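Local coordinates for hypothetical acetyltransferase (Shewanella oneidensis, PDB 1T82), which is a putative thioesterase of the hotdog superfamily whose function is not established, though its family is generally assigned acyltransferase activity, at residues L15-Q20 with Q80-N85; T72-V77 with G88-A93. One frame throughout, in Å; residues are numbered along the deposited sequence.

Contact 1 (L15-Q20 with Q80-N85); sequences LNRLRQ and QQQLLN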
loop_
_atom_site.group_PDB
_atom_site.type_symbol
_atom_site.label_atom_id
_atom_site.label_comp_id
_atom_site.label_asym_id
_atom_site.label_seq_id
_atom_site.Cartn_x
_atom_site.Cartn_y
_atom_site.Cartn_z
ATOM N N LEU B 15 20.844 9.723 -2.813
ATOM C CA LEU B 15 20.163 8.443 -2.976
ATOM C C LEU B 15 20.481 7.488 -1.835
ATOM O O LEU B 15 19.609 6.751 -1.374
ATOM C CB LEU B 15 20.531 7.808 -4.319
ATOM C CG LEU B 15 20.048 8.596 -5.543
ATOM C CD1 LEU B 15 20.615 7.984 -6.804
ATOM C CD2 LEU B 15 18.526 8.614 -5.578
ATOM N N ASN B 16 21.731 7.486 -1.384
ATOM C CA ASN B 16 22.111 6.622 -0.274
ATOM C C ASN B 16 21.417 7.106 0.992
ATOM O O ASN B 16 20.967 6.307 1.811
ATOM C CB ASN B 16 23.630 6.628 -0.082
ATOM C CG ASN B 16 24.336 5.698 -1.044
ATOM O OD1 ASN B 16 25.209 6.112 -1.809
ATOM N ND2 ASN B 16 23.957 4.427 -1.012
ATOM N N ARG B 17 21.333 8.426 1.135
ATOM C CA ARG B 17 20.689 9.050 2.283
ATOM C C ARG B 17 19.213 8.676 2.295
ATOM O O ARG B 17 18.641 8.386 3.344
ATOM C CB ARG B 17 20.823 10.574 2.196
ATOM C CG ARG B 17 20.235 11.324 3.379
ATOM C CD ARG B 17 21.312 11.719 4.374
ATOM N NE ARG B 17 22.265 12.659 3.793
ATOM C CZ ARG B 17 21.952 13.884 3.381
ATOM N NH1 ARG B 17 22.888 14.672 2.865
ATOM N NH2 ARG B 17 20.705 14.324 3.490
ATOM N N LEU B 18 18.598 8.698 1.118
ATOM C CA LEU B 18 17.186 8.359 0.997
ATOM C C LEU B 18 16.960 6.905 1.404
ATOM O O LEU B 18 16.067 6.601 2.193
ATOM C CB LEU B 18 16.713 8.587 -0.445
ATOM C CG LEU B 18 15.268 8.193 -0.767
ATOM C CD1 LEU B 18 14.316 8.930 0.154
ATOM C CD2 LEU B 18 14.956 8.509 -2.225
ATOM N N ARG B 19 17.790 6.012 0.873
ATOM C CA ARG B 19 17.683 4.586 1.171
ATOM C C ARG B 19 17.851 4.328 2.676
ATOM O O ARG B 19 17.091 3.570 3.276
ATOM C CB ARG B 19 18.746 3.826 0.367
ATOM C CG ARG B 19 18.534 2.326 0.247
ATOM C CD ARG B 19 19.151 1.575 1.403
ATOM N NE ARG B 19 20.526 1.988 1.671
ATOM C CZ ARG B 19 21.515 1.974 0.780
ATOM N NH1 ARG B 19 22.729 2.374 1.137
ATOM N NH2 ARG B 19 21.295 1.566 -0.462
ATOM N N GLN B 20 18.845 4.977 3.278
ATOM C CA GLN B 20 19.123 4.832 4.702
ATOM C C GLN B 20 17.967 5.365 5.544
ATOM O O GLN B 20 17.628 4.797 6.586
ATOM C CB GLN B 20 20.412 5.577 5.055
ATOM C CG GLN B 20 20.793 5.532 6.523
ATOM C CD GLN B 20 20.822 4.124 7.073
ATOM O OE1 GLN B 20 21.462 3.235 6.510
ATOM N NE2 GLN B 20 20.132 3.911 8.188
ATOM N N GLN B 80 13.508 16.620 -3.512
ATOM C CA GLN B 80 13.357 18.010 -3.918
ATOM C C GLN B 80 13.557 18.940 -2.725
ATOM O O GLN B 80 14.116 20.027 -2.870
ATOM C CB GLN B 80 11.983 18.232 -4.554
ATOM C CG GLN B 80 11.780 17.499 -5.884
ATOM C CD GLN B 80 12.797 17.888 -6.946
ATOM O OE1 GLN B 80 13.287 19.018 -6.968
ATOM N NE2 GLN B 80 13.103 16.958 -7.845
ATOM N N GLN B 81 13.109 18.514 -1.545
ATOM C CA GLN B 81 13.278 19.329 -0.348
ATOM C C GLN B 81 14.755 19.403 0.017
ATOM O O GLN B 81 15.248 20.453 0.419
ATOM C CB GLN B 81 12.472 18.754 0.821
ATOM C CG GLN B 81 10.975 18.828 0.597
ATOM C CD GLN B 81 10.168 18.433 1.814
ATOM O OE1 GLN B 81 10.714 18.000 2.830
ATOM N NE2 GLN B 81 8.856 18.576 1.715
ATOM N N GLN B 82 15.462 18.288 -0.129
ATOM C CA GLN B 82 16.885 18.272 0.179
ATOM C C GLN B 82 17.633 19.228 -0.743
ATOM O O GLN B 82 18.529 19.949 -0.304
ATOM C CB GLN B 82 17.453 16.860 0.020
ATOM C CG GLN B 82 16.919 15.856 1.026
ATOM C CD GLN B 82 17.354 16.167 2.445
ATOM O OE1 GLN B 82 18.548 16.268 2.731
ATOM N NE2 GLN B 82 16.388 16.310 3.343
ATOM N N LEU B 83 17.261 19.240 -2.021
ATOM C CA LEU B 83 17.918 20.112 -2.992
ATOM C C LEU B 83 17.771 21.595 -2.657
ATOM O O LEU B 83 18.671 22.391 -2.938
ATOM C CB LEU B 83 17.379 19.833 -4.402
ATOM C CG LEU B 83 17.777 18.475 -4.997
ATOM C CD1 LEU B 83 17.084 18.268 -6.341
ATOM C CD2 LEU B 83 19.288 18.414 -5.156
ATOM N N LEU B 84 16.645 21.962 -2.051
ATOM C CA LEU B 84 16.384 23.352 -1.673
ATOM C C LEU B 84 16.800 23.627 -0.235
ATOM O O LEU B 84 16.763 24.770 0.227
ATOM C CB LEU B 84 14.896 23.666 -1.824
ATOM C CG LEU B 84 14.338 23.736 -3.241
ATOM C CD1 LEU B 84 12.838 23.952 -3.181
ATOM C CD2 LEU B 84 15.016 24.867 -4.002
ATOM N N ASN B 85 17.188 22.567 0.464
ATOM C CA ASN B 85 17.602 22.656 1.855
ATOM C C ASN B 85 16.446 23.165 2.711
ATOM O O ASN B 85 16.613 24.069 3.531
ATOM C CB ASN B 85 18.810 23.586 2.002
ATOM C CG ASN B 85 19.418 23.538 3.393
ATOM O OD1 ASN B 85 20.334 24.300 3.709
ATOM N ND2 ASN B 85 18.914 22.636 4.232
#
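R17 and Q82 reach toward each other from two helices, 12-25 and 62-84, and a single polar contact joins the two segments. The hydrogen bond runs from NH2 of R17 to OE1 of Q82, 3.0 Å apart, and it is weak: the N-H···O angle is only 133°. OE1 sits at the edge of the guanidinium and in its plane, so the acceptor meets the N-H side of the arginine and neither of its faces. The two flat groups are nevertheless turned almost perpendicular, with 81° between the guanidinium and amide planes, which excludes any stacking of one on the other. CG of R17 stands anti to the backbone N (chi1 -178°), and the bends at chi2 and chi3 turn the guanidinium end back so that NH2 faces Q82; Q82 is itself bent at chi2.

Apolar contact between the segments is lacking, and the two side chains bury just 57 Å². Further packing between the helices lies alongside: W78 touches R17 and L18, W74 also touches L18, and L14 of helix 12-25 lies against Q82. Just beyond Q82, helix 62-84 ends in a Schellman motif at N85, where phi is positive and N bonds back to O of Q82. This is a weak surface hydrogen bond between helices, at the C-terminal end of the long central helix of a hotdog fold, which the N-terminal helix 12-25 flanks.

Contact 2 (T72-V77 with G88-A93); sequences TGWGMV and GDIVLA
W74 and V77, three residues apart on helix 62-84, both pack on I90 of strand 89-99. W74 comes first along the helix, and its CA lies 6.9 Å from CA of I90, the shortest such separation between the segments. With CG anti to the backbone N (chi1 -174°), the indole extends away from the helix and brings its pyrrole edge to the strand. NE1 donates to O of I90 over 3.1 Å, with an N-H···O angle of 142°. The oxygen lies close to the ring plane, whereas seen from the carbonyl the donor is well above the peptide plane, 46° out of it. The isoleucine side chain instead lies to one face of the indole, above the rim of the five-membered ring, with CG2 of I90 3.6 Å from CD1 of W74 and CB of I90 3.4 Å from NE1 of W74. CD1 of I90 lies over the same face, farther off.

One turn further on, V77 points at the strand. Its CG1 meets CD1 of I90 at 3.5 Å, a tight carbon pair, and the two side chains run past each other in opposite directions. I90 is thereby gripped at both its branches, CG2 by the indole and CD1 by the valine, and contributes about half of the 210 Å² buried.

Around this core, W22 and W78 meet the W74 ring, and Y149 of strand 140-152 touches both W74 and I90. Strand 89-99 pairs with 140-152 through D89, V91 and A93. The central helix thus rests on strand 89-99, whose A93 also makes backbone hydrogen bonds to the second subunit.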
loop_
_atom_site.group_PDB
_atom_site.type_symbol
_atom_site.label_atom_id
_atom_site.label_comp_id
_atom_site.label_asym_id
_atom_site.label_seq_id
_atom_site.Cartn_x
_atom_site.Cartn_y
_atom_site.Cartn_z
ATOM N N THR B 72 8.177 5.797 -3.435
ATOM C CA THR B 72 8.865 6.453 -4.539
ATOM C C THR B 72 8.380 7.901 -4.642
ATOM O O THR B 72 9.182 8.816 -4.818
ATOM C CB THR B 72 8.632 5.695 -5.870
ATOM O OG1 THR B 72 9.262 4.411 -5.793
ATOM C CG2 THR B 72 9.227 6.462 -7.047
ATOM N N GLY B 73 7.073 8.102 -4.503
ATOM C CA GLY B 73 6.523 9.446 -4.556
ATOM C C GLY B 73 7.044 10.247 -3.377
ATOM O O GLY B 73 7.524 11.372 -3.532
ATOM N N TRP B 74 6.954 9.657 -2.187
ATOM C CA TRP B 74 7.430 10.297 -0.965
ATOM C C TRP B 74 8.906 10.661 -1.150
ATOM O O TRP B 74 9.330 11.777 -0.831
ATOM C CB TRP B 74 7.278 9.327 0.216
ATOM C CG TRP B 74 7.600 9.923 1.560
ATOM C CD1 TRP B 74 6.720 10.483 2.441
ATOM C CD2 TRP B 74 8.891 10.011 2.169
ATOM N NE1 TRP B 74 7.388 10.915 3.567
ATOM C CE2 TRP B 74 8.722 10.638 3.424
ATOM C CE3 TRP B 74 10.180 9.623 1.776
ATOM C CZ2 TRP B 74 9.794 10.886 4.292
ATOM C CZ3 TRP B 74 11.245 9.868 2.637
ATOM C CH2 TRP B 74 11.043 10.495 3.881
ATOM N N GLY B 75 9.676 9.712 -1.680
ATOM C CA GLY B 75 11.096 9.931 -1.900
ATOM C C GLY B 75 11.395 11.088 -2.828
ATOM O O GLY B 75 12.383 11.804 -2.640
HETATM N N MSE B 76 10.554 11.280 -3.839
HETATM C CA MSE B 76 10.766 12.382 -4.764
HETATM C C MSE B 76 10.569 13.714 -4.048
HETATM O O MSE B 76 11.356 14.639 -4.237
HETATM C CB MSE B 76 9.816 12.291 -5.962
HETATM C CG MSE B 76 9.955 13.464 -6.931
HETATM SE SE MSE B 76 11.765 13.700 -7.591
HETATM C CE MSE B 76 11.567 12.820 -9.304
ATOM N N VAL B 77 9.523 13.821 -3.230
ATOM C CA VAL B 77 9.296 15.071 -2.513
ATOM C C VAL B 77 10.472 15.325 -1.582
ATOM O O VAL B 77 10.970 16.448 -1.481
ATOM C CB VAL B 77 8.008 15.039 -1.666
ATOM C CG1 VAL B 77 7.798 16.402 -1.000
ATOM C CG2 VAL B 77 6.818 14.689 -2.541
ATOM N N GLY B 88 10.496 19.752 5.995
ATOM C CA GLY B 88 9.052 19.617 6.007
ATOM C C GLY B 88 8.638 18.165 6.137
ATOM O O GLY B 88 9.235 17.289 5.508
ATOM N N ASP B 89 7.629 17.907 6.965
ATOM C CA ASP B 89 7.126 16.552 7.168
ATOM C C ASP B 89 6.183 16.194 6.023
ATOM O O ASP B 89 5.106 16.778 5.887
ATOM C CB ASP B 89 6.385 16.447 8.505
ATOM C CG ASP B 89 5.841 15.053 8.761
ATOM O OD1 ASP B 89 6.577 14.078 8.503
ATOM O OD2 ASP B 89 4.687 14.930 9.229
ATOM N N ILE B 90 6.599 15.223 5.213
ATOM C CA ILE B 90 5.829 14.772 4.053
ATOM C C ILE B 90 4.830 13.680 4.421
ATOM O O ILE B 90 5.211 12.638 4.954
ATOM C CB ILE B 90 6.771 14.225 2.961
ATOM C CG1 ILE B 90 7.851 15.264 2.651
ATOM C CG2 ILE B 90 5.978 13.880 1.701
ATOM C CD1 ILE B 90 8.995 14.743 1.797
ATOM N N VAL B 91 3.556 13.912 4.127
ATOM C CA VAL B 91 2.524 12.937 4.451
ATOM C C VAL B 91 1.592 12.710 3.264
ATOM O O VAL B 91 1.129 13.664 2.639
ATOM C CB VAL B 91 1.684 13.412 5.660
ATOM C CG1 VAL B 91 0.690 12.336 6.063
ATOM C CG2 VAL B 91 2.602 13.753 6.824
ATOM N N LEU B 92 1.324 11.450 2.943
ATOM C CA LEU B 92 0.421 11.151 1.839
ATOM C C LEU B 92 -1.007 11.375 2.327
ATOM O O LEU B 92 -1.431 10.796 3.330
ATOM C CB LEU B 92 0.601 9.701 1.377
ATOM C CG LEU B 92 -0.313 9.196 0.254
ATOM C CD1 LEU B 92 -0.081 9.982 -1.036
ATOM C CD2 LEU B 92 -0.029 7.720 0.028
ATOM N N ALA B 93 -1.747 12.224 1.621
ATOM C CA ALA B 93 -3.121 12.532 1.997
ATOM C C ALA B 93 -4.129 11.610 1.328
ATOM O O ALA B 93 -5.051 11.118 1.970
ATOM C CB ALA B 93 -3.436 13.981 1.649
#

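In the fold
Both contacts draw on helix 62-84: contact 2 uses its middle and contact 1 its C-terminal end, with centres about 11 Å apart. They differ in character, contact 2 being buried about 8 Å from the centre of the chain and contact 1 lying at the surface, about 12 Å out. L18 links them, its CD1 packing 3.9 Å from CA of G75 and 4.1 Å from CZ3 of W74; Q81 also packs against I90. Helix 62-84 is thus approached by helix 12-25 in contact 1 and by strand 89-99 in contact 2. The second subunit reaches contact 2, where H57 of that chain hydrogen-bonds D89, but does not touch contact 1.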